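PDB 4OQJ: PKS from Streptomyces albus, which probably acts as a ketosynthase in a modular polyketide synthase, condensing carrier-bound acyl units during oxazolomycin biosynthesis. Local coordinates for residues Ala35-Pro38 against Asp39-Trp42; Lys87-Ala90 against Gly91-Gly94; Ala475-Asp478 against Thr479-Asp483; Asp595-Phe598 against Ala599-Ala603. One frame throughout, in Å; residues are numbered along the deposited sequence.

Contact 1: residues Ala35-Pro38 against Asp39-Trp42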
loop_
_atom_site.group_PDB
_atom_site.type_symbol
_atom_site.label_atom_id
_atom_site.label_comp_id
_atom_site.label_asym_id
_atom_site.label_seq_id
_atom_site.Cartn_x
_atom_site.Cartn_y
_atom_site.Cartn_z
ATOM N N ALA A 35 -12.360 25.647 -3.181
ATOM C CA ALA A 35 -13.263 24.961 -2.246
ATOM C C ALA A 35 -12.534 24.342 -1.089
ATOM O O ALA A 35 -11.823 23.355 -1.271
ATOM C CB ALA A 35 -14.058 23.873 -2.970
ATOM N N ALA A 36 -12.770 24.873 0.101
ATOM C CA ALA A 36 -12.110 24.381 1.308
ATOM C C ALA A 36 -12.947 23.352 2.076
ATOM O O ALA A 36 -12.521 22.854 3.112
ATOM C CB ALA A 36 -11.767 25.560 2.224
ATOM N N THR A 37 -14.153 23.070 1.599
ATOM C CA THR A 37 -15.029 22.101 2.260
ATOM C C THR A 37 -15.858 21.346 1.224
ATOM O O THR A 37 -15.946 21.761 0.084
ATOM C CB THR A 37 -16.009 22.773 3.225
ATOM O OG1 THR A 37 -16.900 23.620 2.479
ATOM C CG2 THR A 37 -15.275 23.596 4.287
ATOM N N PRO A 38 -16.485 20.244 1.625
ATOM C CA PRO A 38 -17.383 19.554 0.696
ATOM C C PRO A 38 -18.538 20.437 0.230
ATOM O O PRO A 38 -18.923 20.354 -0.933
ATOM C CB PRO A 38 -17.891 18.369 1.525
ATOM C CG PRO A 38 -16.768 18.087 2.480
ATOM C CD PRO A 38 -16.213 19.441 2.834
ATOM N N ASP A 39 -19.077 21.269 1.116
ATOM C CA ASP A 39 -20.221 22.114 0.767
ATOM C C ASP A 39 -19.831 23.130 -0.279
ATOM O O ASP A 39 -20.581 23.355 -1.230
ATOM C CB ASP A 39 -20.780 22.829 1.993
ATOM C CG ASP A 39 -21.703 21.943 2.825
ATOM O OD1 ASP A 39 -21.938 20.779 2.437
ATOM O OD2 ASP A 39 -22.205 22.426 3.864
ATOM N N THR A 40 -18.662 23.749 -0.129
ATOM C CA THR A 40 -18.240 24.727 -1.130
ATOM C C THR A 40 -17.818 24.005 -2.422
ATOM O O THR A 40 -17.880 24.576 -3.514
ATOM C CB THR A 40 -17.094 25.643 -0.614
ATOM O OG1 THR A 40 -16.042 24.867 -0.030
ATOM C CG2 THR A 40 -17.617 26.605 0.440
ATOM N N PHE A 41 -17.386 22.753 -2.308
ATOM C CA PHE A 41 -17.031 21.973 -3.500
ATOM C C PHE A 41 -18.304 21.662 -4.284
ATOM O O PHE A 41 -18.327 21.740 -5.508
ATOM C CB PHE A 41 -16.291 20.683 -3.102
ATOM C CG PHE A 41 -15.748 19.883 -4.267
ATOM C CD1 PHE A 41 -15.191 20.510 -5.387
ATOM C CD2 PHE A 41 -15.743 18.496 -4.219
ATOM C CE1 PHE A 41 -14.677 19.765 -6.451
ATOM C CE2 PHE A 41 -15.213 17.739 -5.278
ATOM C CZ PHE A 41 -14.680 18.384 -6.393
ATOM N N TRP A 42 -19.374 21.325 -3.573
ATOM C CA TRP A 42 -20.630 21.049 -4.233
ATOM C C TRP A 42 -21.127 22.296 -4.940
ATOM O O TRP A 42 -21.787 22.205 -5.975
ATOM C CB TRP A 42 -21.682 20.559 -3.248
ATOM C CG TRP A 42 -22.990 20.356 -3.917
ATOM C CD1 TRP A 42 -24.153 21.005 -3.660
ATOM C CD2 TRP A 42 -23.263 19.443 -4.989
ATOM N NE1 TRP A 42 -25.142 20.551 -4.499
ATOM C CE2 TRP A 42 -24.621 19.588 -5.322
ATOM C CE3 TRP A 42 -22.489 18.505 -5.687
ATOM C CZ2 TRP A 42 -25.229 18.837 -6.330
ATOM C CZ3 TRP A 42 -23.088 17.758 -6.680
ATOM C CH2 TRP A 42 -24.454 17.939 -7.004
#
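Pro38 and Thr40 carry most of this local contact, with Asp39 filling the turn between them, and Thr37, at the N-cap, is the partner of Thr40. The Pro38 ring holds the chain in helical geometry at the first position after the cap, where its lack of an N-H costs no helical bond. Its carbonyl is already in use: Trp42 N donates to Pro38 O at 2.8 Å with an N-H...O angle of 154°. One residue earlier, Phe41 N reaches Thr37 O at 3.0 Å, so two successive carbonyls open the helical ladder. Thr40 turns back toward the cap. With chi1 at 49°, its OG1 sits between the backbone N and the carbonyl carbon, and the hydroxyl meets Thr37 OG1 at 2.9 Å, the two side chains crossing at about a right angle. Either hydroxyl could donate in that bond. Thr40 CG2 lies 3.7 Å from the same Thr37 oxygen, while Asp39 CB is more loosely placed, 4.0 Å from Thr37 OG1. Before the cap in sequence, Ala35 CB rests against the helix backbone at Phe41 CA, 3.6 Å away, and against Phe41 CB. The Phe41 ring then leads off toward helix 376-390 and meets Phe32 edge-to-face, and Trp42 stacks on His390. Asp39 and Thr40 are exposed in this first turn, whereas Pro38 and Phe41 are buried. A threonine N-cap followed by proline in the first turn is a classic helix start, here launching helix 38-46 after strand 23-31 in the N-terminal half of the thiolase-like fold.

Contact 2: residues Lys87-Ala90 against Gly91-Gly94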
loop_
_atom_site.group_PDB
_atom_site.type_symbol
_atom_site.label_atom_id
_atom_site.label_comp_id
_atom_site.label_asym_id
_atom_site.label_seq_id
_atom_site.Cartn_x
_atom_site.Cartn_y
_atom_site.Cartn_z
ATOM N N LYS A 87 -0.699 27.358 5.613
ATOM C CA LYS A 87 -1.248 27.538 6.969
ATOM C C LYS A 87 -1.379 26.205 7.697
ATOM O O LYS A 87 -1.698 25.187 7.085
ATOM C CB LYS A 87 -2.610 28.230 6.909
ATOM C CG LYS A 87 -2.617 29.547 6.116
ATOM C CD LYS A 87 -1.682 30.576 6.723
ATOM C CE LYS A 87 -1.885 31.972 6.104
ATOM N NZ LYS A 87 -1.763 31.958 4.616
ATOM N N PHE A 88 -1.125 26.205 9.004
ATOM C CA PHE A 88 -1.173 24.964 9.787
ATOM C C PHE A 88 -1.264 25.243 11.282
ATOM O O PHE A 88 -0.496 26.046 11.833
ATOM C CB PHE A 88 0.060 24.107 9.464
ATOM C CG PHE A 88 0.160 22.827 10.249
ATOM C CD1 PHE A 88 -0.738 21.794 10.040
ATOM C CD2 PHE A 88 1.194 22.642 11.163
ATOM C CE1 PHE A 88 -0.631 20.598 10.742
ATOM C CE2 PHE A 88 1.320 21.450 11.881
ATOM C CZ PHE A 88 0.404 20.424 11.673
ATOM N N ASP A 89 -2.208 24.570 11.938
ATOM C CA ASP A 89 -2.452 24.784 13.368
ATOM C C ASP A 89 -1.546 23.883 14.195
ATOM O O ASP A 89 -1.977 22.855 14.731
ATOM C CB ASP A 89 -3.917 24.520 13.711
ATOM C CG ASP A 89 -4.304 25.038 15.100
ATOM O OD1 ASP A 89 -3.428 25.241 15.983
ATOM O OD2 ASP A 89 -5.514 25.249 15.308
ATOM N N ALA A 90 -0.293 24.286 14.314
ATOM C CA ALA A 90 0.709 23.447 14.946
ATOM C C ALA A 90 0.390 23.213 16.419
ATOM O O ALA A 90 0.609 22.120 16.937
ATOM C CB ALA A 90 2.080 24.069 14.797
ATOM N N GLY A 91 -0.139 24.233 17.085
ATOM C CA GLY A 91 -0.467 24.122 18.499
ATOM C C GLY A 91 -1.459 23.005 18.783
ATOM O O GLY A 91 -1.321 22.257 19.746
ATOM N N LEU A 92 -2.467 22.897 17.931
ATOM C CA LEU A 92 -3.496 21.888 18.087
ATOM C C LEU A 92 -2.892 20.498 18.059
ATOM O O LEU A 92 -3.336 19.601 18.787
ATOM C CB LEU A 92 -4.539 22.020 16.983
ATOM C CG LEU A 92 -5.588 20.915 16.931
ATOM C CD1 LEU A 92 -6.473 20.944 18.169
ATOM C CD2 LEU A 92 -6.406 21.038 15.659
ATOM N N PHE A 93 -1.867 20.316 17.225
ATOM C CA PHE A 93 -1.259 18.999 17.071
ATOM C C PHE A 93 0.020 18.823 17.906
ATOM O O PHE A 93 0.728 17.832 17.766
ATOM C CB PHE A 93 -0.974 18.745 15.593
ATOM C CG PHE A 93 -2.210 18.686 14.762
ATOM C CD1 PHE A 93 -3.103 17.636 14.906
ATOM C CD2 PHE A 93 -2.512 19.697 13.864
ATOM C CE1 PHE A 93 -4.264 17.580 14.146
ATOM C CE2 PHE A 93 -3.673 19.647 13.116
ATOM C CZ PHE A 93 -4.545 18.582 13.257
ATOM N N GLY A 94 0.296 19.765 18.793
ATOM C CA GLY A 94 1.432 19.634 19.694
ATOM C C GLY A 94 2.758 19.660 18.961
ATOM O O GLY A 94 3.711 18.997 19.354
HETATM O O HOH W 1 -1.310 26.992 16.240
#
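Asp89 OD1 is gripped by two hydrogen bonds, one from Leu92 N at 3.2 Å and one donated by a water 2.8 Å away. The same water accepts from Gly91 N, so it ties the carboxylate to the start of the next turn. Leu92 N meets OD1 from above the carboxylate plane, 59° out of it; it also makes a weak bond to Asp89 O. With chi1 at -166°, the carboxylate swings forward over the turn, where Asp89 CG rests 3.6 Å from Leu92 CB. The other oxygen, OD2, accepts from Glu700 N, so the side chain joins this loop to the C-terminal stretch. Separately from these polar bonds, the rings of Phe88 and Phe93 lie nearly parallel, planes 9° apart, but slid so far that they barely overlap. Phe88 CZ meets Phe93 CD2 at 3.7 Å, and both rings pack on helix 105-121. The backbone turns twice here: an inverse gamma turn centred on Asp89 leads to a type I turn from Gly91 to Gly94, and Gly94, which ends it, has a positive phi that favours glycine. With Asp89 OD1 bonded to Leu92 N inside the second turn, the pair shapes the loop between strand 75-79 and helix 97-102 of the ketosynthase fold.

Contact 3: residues Ala475-Asp478 against Thr479-Asp483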
loop_
_atom_site.group_PDB
_atom_site.type_symbol
_atom_site.label_atom_id
_atom_site.label_comp_id
_atom_site.label_asym_id
_atom_site.label_seq_id
_atom_site.Cartn_x
_atom_site.Cartn_y
_atom_site.Cartn_z
ATOM N N ALA A 475 -10.281 32.063 20.561
ATOM C CA ALA A 475 -10.662 32.529 19.239
ATOM C C ALA A 475 -11.298 31.390 18.448
ATOM O O ALA A 475 -12.337 31.573 17.796
ATOM C CB ALA A 475 -9.458 33.090 18.509
ATOM N N ALA A 476 -10.684 30.209 18.515
ATOM C CA ALA A 476 -11.228 29.038 17.828
ATOM C C ALA A 476 -12.604 28.662 18.391
ATOM O O ALA A 476 -13.510 28.297 17.635
ATOM C CB ALA A 476 -10.256 27.850 17.937
ATOM N N LEU A 477 -12.753 28.751 19.712
ATOM C CA LEU A 477 -14.024 28.429 20.367
ATOM C C LEU A 477 -15.133 29.371 19.890
ATOM O O LEU A 477 -16.238 28.928 19.544
ATOM C CB LEU A 477 -13.877 28.501 21.892
ATOM C CG LEU A 477 -15.103 28.116 22.728
ATOM C CD1 LEU A 477 -15.447 26.651 22.526
ATOM C CD2 LEU A 477 -14.856 28.420 24.201
ATOM N N ASP A 478 -14.833 30.665 19.836
ATOM C CA ASP A 478 -15.806 31.635 19.321
ATOM C C ASP A 478 -16.187 31.344 17.870
ATOM O O ASP A 478 -17.378 31.359 17.527
ATOM C CB ASP A 478 -15.268 33.061 19.453
ATOM C CG ASP A 478 -15.297 33.568 20.890
ATOM O OD1 ASP A 478 -16.052 33.001 21.716
ATOM O OD2 ASP A 478 -14.562 34.532 21.201
ATOM N N THR A 479 -15.193 31.064 17.019
ATOM C CA THR A 479 -15.477 30.769 15.628
ATOM C C THR A 479 -16.313 29.511 15.507
ATOM O O THR A 479 -17.262 29.465 14.724
ATOM C CB THR A 479 -14.175 30.591 14.794
ATOM O OG1 THR A 479 -13.379 31.782 14.870
ATOM C CG2 THR A 479 -14.488 30.292 13.341
ATOM N N ALA A 480 -15.943 28.476 16.261
ATOM C CA ALA A 480 -16.688 27.219 16.223
ATOM C C ALA A 480 -18.134 27.430 16.674
ATOM O O ALA A 480 -19.060 26.826 16.117
ATOM C CB ALA A 480 -16.009 26.165 17.092
ATOM N N THR A 481 -18.318 28.273 17.691
ATOM C CA THR A 481 -19.656 28.627 18.168
ATOM C C THR A 481 -20.476 29.330 17.072
ATOM O O THR A 481 -21.633 28.973 16.817
ATOM C CB THR A 481 -19.569 29.521 19.403
ATOM O OG1 THR A 481 -18.810 28.851 20.419
ATOM C CG2 THR A 481 -20.987 29.857 19.952
ATOM N N ALA A 482 -19.873 30.317 16.416
ATOM C CA ALA A 482 -20.538 30.999 15.300
ATOM C C ALA A 482 -20.856 30.026 14.164
ATOM O O ALA A 482 -21.962 30.038 13.626
ATOM C CB ALA A 482 -19.675 32.137 14.799
ATOM N N ASP A 483 -19.897 29.169 13.808
ATOM C CA ASP A 483 -20.115 28.164 12.768
ATOM C C ASP A 483 -21.286 27.239 13.091
ATOM O O ASP A 483 -22.083 26.909 12.211
ATOM C CB ASP A 483 -18.860 27.290 12.556
ATOM C CG ASP A 483 -17.702 28.037 11.887
ATOM O OD1 ASP A 483 -17.920 29.128 11.311
ATOM O OD2 ASP A 483 -16.561 27.511 11.932
#
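Thr481 has OG1 opposite its carbonyl carbon and beside its own backbone N (chi1 -57°), a setting that aims the hydroxyl back down the helix at Leu477 O, leaving CG2 anti to that N. Thr479 adopts nearly the same torsion two residues earlier, and its OG1 lies 3.1 Å from Ala475 O; that bond is not settled, because its proton has another acceptor within reach. The Thr481 bond is firmer. Its OG1 donates to Leu477 O at 2.7 Å, arriving from above the carbonyl plane, while Thr481 N donates to the same oxygen at 2.9 Å from the opposite face. One carbonyl thus takes two donors from a single residue, a backbone N-H and a hydroxyl. Around this pair the regular ladder continues: Ala480 N binds Ala476 O at 2.8 Å, and Ala482 N binds Asp478 O at 2.9 Å. Ala480 CB nestles 3.3 Å from Ala476 O, the close approach expected one helical turn on. Outside the turn, Arg514 NH1 donates to Thr481 OG1 and also makes a salt bridge with Asp478 OD1, so a single guanidinium spans one flank of the helix. Leu477 and Thr481 face strand 465-471 through Leu469. The threonine hydroxyl consequently serves as acceptor and donor at once, passing a chain of hydrogen bonds from Arg514 to the Leu477 carbonyl. Buried beside the strand, this polar group is paid for on both sides, and the positive charge of Arg514 would be expected to strengthen the hydroxyl as a donor, although Asp478 shares that charge.

Contact 4: residues Asp595-Phe598 against Ala599-Ala603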
loop_
_atom_site.group_PDB
_atom_site.type_symbol
_atom_site.label_atom_id
_atom_site.label_comp_id
_atom_site.label_asym_id
_atom_site.label_seq_id
_atom_site.Cartn_x
_atom_site.Cartn_y
_atom_site.Cartn_z
ATOM N N ASP A 595 -34.776 14.993 54.836
ATOM C CA ASP A 595 -34.561 13.663 54.274
ATOM C C ASP A 595 -34.789 13.700 52.763
ATOM O O ASP A 595 -34.027 13.112 51.992
ATOM C CB ASP A 595 -35.475 12.628 54.952
ATOM C CG ASP A 595 -36.973 12.977 54.851
ATOM O OD1 ASP A 595 -37.329 14.155 54.604
ATOM O OD2 ASP A 595 -37.806 12.058 55.040
ATOM N N ALA A 596 -35.820 14.426 52.345
ATOM C CA ALA A 596 -36.173 14.537 50.941
ATOM C C ALA A 596 -35.133 15.351 50.184
ATOM O O ALA A 596 -34.729 14.989 49.086
ATOM C CB ALA A 596 -37.544 15.164 50.800
ATOM N N ALA A 597 -34.692 16.452 50.783
ATOM C CA ALA A 597 -33.686 17.300 50.154
ATOM C C ALA A 597 -32.372 16.542 50.028
ATOM O O ALA A 597 -31.698 16.637 49.008
ATOM C CB ALA A 597 -33.487 18.586 50.949
ATOM N N PHE A 598 -32.009 15.784 51.060
ATOM C CA PHE A 598 -30.816 14.951 50.983
ATOM C C PHE A 598 -30.920 13.950 49.832
ATOM O O PHE A 598 -30.042 13.896 48.973
ATOM C CB PHE A 598 -30.581 14.193 52.290
ATOM C CG PHE A 598 -29.455 13.210 52.202
ATOM C CD1 PHE A 598 -28.139 13.626 52.351
ATOM C CD2 PHE A 598 -29.703 11.880 51.938
ATOM C CE1 PHE A 598 -27.100 12.725 52.244
ATOM C CE2 PHE A 598 -28.665 10.979 51.834
ATOM C CZ PHE A 598 -27.363 11.405 51.987
ATOM N N ALA A 599 -31.993 13.162 49.828
ATOM C CA ALA A 599 -32.189 12.101 48.834
ATOM C C ALA A 599 -32.023 12.596 47.395
ATOM O O ALA A 599 -31.274 12.007 46.625
ATOM C CB ALA A 599 -33.557 11.470 49.005
ATOM N N VAL A 600 -32.713 13.672 47.041
ATOM C CA VAL A 600 -32.619 14.227 45.696
ATOM C C VAL A 600 -31.184 14.619 45.360
ATOM O O VAL A 600 -30.706 14.350 44.265
ATOM C CB VAL A 600 -33.520 15.455 45.525
ATOM C CG1 VAL A 600 -33.389 16.037 44.109
ATOM C CG2 VAL A 600 -34.958 15.077 45.788
ATOM N N GLN A 601 -30.492 15.245 46.309
ATOM C CA GLN A 601 -29.130 15.694 46.062
ATOM C C GLN A 601 -28.165 14.514 45.981
ATOM O O GLN A 601 -27.286 14.504 45.126
ATOM C CB GLN A 601 -28.679 16.678 47.149
ATOM C CG GLN A 601 -29.327 18.053 47.033
ATOM C CD GLN A 601 -28.857 19.030 48.103
ATOM O OE1 GLN A 601 -27.945 19.822 47.878
ATOM N NE2 GLN A 601 -29.495 18.989 49.257
ATOM N N TYR A 602 -28.333 13.530 46.868
ATOM C CA TYR A 602 -27.486 12.346 46.870
ATOM C C TYR A 602 -27.641 11.580 45.564
ATOM O O TYR A 602 -26.653 11.185 44.939
ATOM C CB TYR A 602 -27.817 11.423 48.059
ATOM C CG TYR A 602 -26.986 10.156 48.075
ATOM C CD1 TYR A 602 -25.709 10.145 48.622
ATOM C CD2 TYR A 602 -27.473 8.974 47.540
ATOM C CE1 TYR A 602 -24.941 8.990 48.635
ATOM C CE2 TYR A 602 -26.717 7.815 47.555
ATOM C CZ TYR A 602 -25.447 7.830 48.098
ATOM O OH TYR A 602 -24.686 6.677 48.112
ATOM N N ALA A 603 -28.882 11.380 45.143
ATOM C CA ALA A 603 -29.145 10.661 43.903
ATOM C C ALA A 603 -28.554 11.406 42.701
ATOM O O ALA A 603 -28.026 10.776 41.781
ATOM C CB ALA A 603 -30.624 10.458 43.727
#
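Phe598 and Tyr602, one helical turn apart, lie side by side and point the same way. Their planes are inclined by 20° yet slid apart, so the ring-to-ring overlap is slight, and the better contact is made by Tyr602 CB, which stands over one face of the Phe598 ring as a CH-pi interaction 4.2 Å from its centroid. Phe598 CE2 is the nearest ring atom to that CB, at 3.9 Å. Both residues hold CG opposite the backbone N (chi1 174° and 178°), and this shared torsion makes the side chains run parallel. Tyr602 N donates to Phe598 O at 2.7 Å, almost in line with the carbonyl, fixing the spacing of the two residues on the backbone. Elsewhere on the helix surface Ala597 O is held twice: Gln601 N donates at 3.3 Å, and the side-chain NE2 folds back to donate at 3.2 Å from the opposite face of the carbonyl plane. That amide is itself positioned from outside, since Gln601 OE1 accepts from Val551 N. Further out, Phe598 inserts against Ala629, Leu632 and Leu633 of helix 627-635, and Tyr602 touches Leu632 there as well as Cys577 of helix 568-581. Ala599 and Val600 meet Phe574 of that same helix, and Ala599 also meets Leu588 of helix 585-590, so this part of helix 594-610 packs against three neighbouring helices, with Gln601 reaching the loop that follows strand 547-549.

Overall arrangement
Followed from the N terminus, the four contacts come strictly in series; none nests in or crosses another, and each closes only a turn of adjacent residues. Contact 1 starts helix 38-46 after strand 23-31, and contact 2 shapes the loop between strand 75-79 and helix 97-102. Contact 3 lies far along the chain on helix 474-490, yet its nearest atoms come within about 6 Å of contact 2. The C-terminal stretch joins these two: Tyr697 touches both Asp89 and Ala476, and Pro698 touches Thr479. Contact 4, on helix 594-610, sits apart, its centre about 39 Å from that of contact 3, in an outlying region of helices and short strands.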